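Local atomic coordinates of response regulator receiver domain protein (CheY-like) (Methylobacillus flagellatus KT, PDB entry 3I42), a protein that probably acts as a CheY-like response regulator receiver domain, taking up a phosphoryl group on an aspartate in two-component signalling. Residues Leu7-Tyr12 and Val51-Asn56. Sequence-based numbering, arbitrary orientation.
Sequences LIVEDY and VFIDLN
Val51 lies beside Leu7, both side chains pointing the same way, and its CG1 comes within 4.1 Å of Leu7 CD2; the same methyl also faces Val9 CG2, 4.4 Å away. Helix 36-45 covers these three side chains. At Phe52 the backbone bonds run both ways, N to Leu7 O and O from Val9 N, each 2.7 Å, while its ring turns to the opposite face, meeting Ile8 CG1 obliquely through CD2 and presenting an edge to Leu7 O. Ile53 returns to the Val9 side, its CG1 4.3 Å from Val9 CG2. Strand axes 5° apart identify a parallel pair, strands 4-9 and 50-54, neighbours in the five-stranded parallel 2-1-3-4-5 sheet of the receiver fold, whose C-terminal ends carry the acidic site. Asp54, the predicted phosphorylation site, is unmodified here: its N donates to Val9 O (3.1 Å). Its OD2 lies 2.6 Å from Glu10 OE1, the carboxylate planes 64° apart. The same OD2 forms a salt bridge with Lys105. Glu10 bends at chi2 (55°), and its OE2 accepts from Tyr12 N. Replacing Glu10 with an alanine would probably leave Tyr12 N without this acceptor and Asp54 OD2 without its close acidic neighbour. The backbone N of Asn56 donates to the anti lone pair of Asp54 OD1 (2.9 Å), closing an Asx turn that restrains the carboxylate's rotation.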
loop_
_atom_site.group_PDB
_atom_site.type_symbol
_atom_site.label_atom_id
_atom_site.label_comp_id
_atom_site.label_asym_id
_atom_site.label_seq_id
_atom_site.Cartn_x
_atom_site.Cartn_y
_atom_site.Cartn_z
ATOM N N LEU A 7 2.687 12.457 -15.085
ATOM C CA LEU A 7 2.362 13.775 -14.580
ATOM C C LEU A 7 3.018 13.916 -13.228
ATOM O O LEU A 7 2.880 13.063 -12.354
ATOM C CB LEU A 7 0.839 13.982 -14.469
ATOM C CG LEU A 7 0.358 15.327 -13.859
ATOM C CD1 LEU A 7 0.438 16.464 -14.849
ATOM C CD2 LEU A 7 -1.074 15.234 -13.310
ATOM N N ILE A 8 3.747 15.003 -13.077
ATOM C CA ILE A 8 4.373 15.321 -11.829
ATOM C C ILE A 8 3.633 16.471 -11.170
ATOM O O ILE A 8 3.408 17.511 -11.796
ATOM C CB ILE A 8 5.839 15.751 -12.057
ATOM C CG1 ILE A 8 6.636 14.605 -12.647
ATOM C CG2 ILE A 8 6.475 16.244 -10.767
ATOM C CD1 ILE A 8 7.869 15.159 -13.468
ATOM N N VAL A 9 3.283 16.289 -9.897
ATOM C CA VAL A 9 2.612 17.341 -9.128
ATOM C C VAL A 9 3.501 17.815 -7.994
ATOM O O VAL A 9 3.713 17.113 -6.985
ATOM C CB VAL A 9 1.228 16.877 -8.563
ATOM C CG1 VAL A 9 0.539 18.052 -7.862
ATOM C CG2 VAL A 9 0.333 16.299 -9.689
ATOM N N GLU A 10 3.991 19.029 -8.142
ATOM C CA GLU A 10 5.079 19.498 -7.311
ATOM C C GLU A 10 5.151 20.994 -7.509
ATOM O O GLU A 10 5.186 21.464 -8.664
ATOM C CB GLU A 10 6.393 18.813 -7.769
ATOM C CG GLU A 10 7.676 19.522 -7.366
ATOM C CD GLU A 10 7.779 19.761 -5.868
ATOM O OE1 GLU A 10 7.618 18.789 -5.099
ATOM O OE2 GLU A 10 8.035 20.925 -5.458
ATOM N N ASP A 11 5.168 21.739 -6.409
ATOM C CA ASP A 11 5.087 23.205 -6.486
ATOM C C ASP A 11 6.398 23.957 -6.694
ATOM O O ASP A 11 6.362 25.127 -7.108
ATOM C CB ASP A 11 4.369 23.793 -5.274
ATOM C CG ASP A 11 4.953 23.321 -3.976
ATOM O OD1 ASP A 11 5.159 22.094 -3.817
ATOM O OD2 ASP A 11 5.198 24.194 -3.107
ATOM N N TYR A 12 7.531 23.309 -6.419
ATOM C CA TYR A 12 8.839 23.935 -6.612
ATOM C C TYR A 12 9.354 23.707 -8.030
ATOM O O TYR A 12 9.686 22.588 -8.392
ATOM C CB TYR A 12 9.856 23.412 -5.571
ATOM C CG TYR A 12 11.206 24.115 -5.655
ATOM C CD1 TYR A 12 11.288 25.471 -6.011
ATOM C CD2 TYR A 12 12.390 23.429 -5.379
ATOM C CE1 TYR A 12 12.520 26.115 -6.107
ATOM C CE2 TYR A 12 13.628 24.075 -5.457
ATOM C CZ TYR A 12 13.681 25.407 -5.824
ATOM O OH TYR A 12 14.896 26.039 -5.900
ATOM N N VAL A 51 1.167 9.100 -12.147
ATOM C CA VAL A 51 1.019 10.435 -11.591
ATOM C C VAL A 51 1.812 10.474 -10.287
ATOM O O VAL A 51 1.570 9.655 -9.388
ATOM C CB VAL A 51 -0.487 10.788 -11.359
ATOM C CG1 VAL A 51 -0.664 12.161 -10.699
ATOM C CG2 VAL A 51 -1.282 10.714 -12.677
ATOM N N PHE A 52 2.758 11.407 -10.187
ATOM C CA PHE A 52 3.618 11.518 -8.985
ATOM C C PHE A 52 3.174 12.700 -8.185
ATOM O O PHE A 52 3.198 13.823 -8.695
ATOM C CB PHE A 52 5.109 11.669 -9.325
ATOM C CG PHE A 52 5.655 10.505 -10.102
ATOM C CD1 PHE A 52 6.326 9.485 -9.451
ATOM C CD2 PHE A 52 5.494 10.451 -11.485
ATOM C CE1 PHE A 52 6.819 8.406 -10.140
ATOM C CE2 PHE A 52 5.980 9.375 -12.216
ATOM C CZ PHE A 52 6.636 8.333 -11.540
ATOM N N ILE A 53 2.749 12.444 -6.947
ATOM C CA ILE A 53 2.151 13.502 -6.128
ATOM C C ILE A 53 2.977 13.763 -4.879
ATOM O O ILE A 53 3.110 12.884 -4.035
ATOM C CB ILE A 53 0.682 13.158 -5.722
ATOM C CG1 ILE A 53 -0.218 13.062 -6.948
ATOM C CG2 ILE A 53 0.103 14.224 -4.790
ATOM C CD1 ILE A 53 -1.427 12.177 -6.734
ATOM N N ASP A 54 3.526 14.970 -4.766
ATOM C CA ASP A 54 4.100 15.436 -3.525
ATOM C C ASP A 54 3.026 15.466 -2.458
ATOM O O ASP A 54 1.888 15.879 -2.713
ATOM C CB ASP A 54 4.708 16.824 -3.719
ATOM C CG ASP A 54 5.718 17.184 -2.622
ATOM O OD1 ASP A 54 5.364 17.182 -1.414
ATOM O OD2 ASP A 54 6.883 17.468 -2.982
ATOM N N LEU A 55 3.351 15.013 -1.258
ATOM C CA LEU A 55 2.314 14.909 -0.247
ATOM C C LEU A 55 2.021 16.265 0.402
ATOM O O LEU A 55 1.015 16.409 1.117
ATOM C CB LEU A 55 2.650 13.840 0.799
ATOM C CG LEU A 55 2.647 12.393 0.333
ATOM C CD1 LEU A 55 2.835 11.458 1.523
ATOM C CD2 LEU A 55 1.385 12.000 -0.420
ATOM N N ASN A 56 2.879 17.252 0.116
ATOM C CA ASN A 56 2.780 18.610 0.639
ATOM C C ASN A 56 2.540 19.564 -0.498
ATOM O O ASN A 56 3.458 19.885 -1.217
ATOM C CB ASN A 56 4.118 19.031 1.258
ATOM C CG ASN A 56 4.369 18.423 2.630
ATOM O OD1 ASN A 56 3.454 18.305 3.455
ATOM N ND2 ASN A 56 5.635 18.063 2.895
#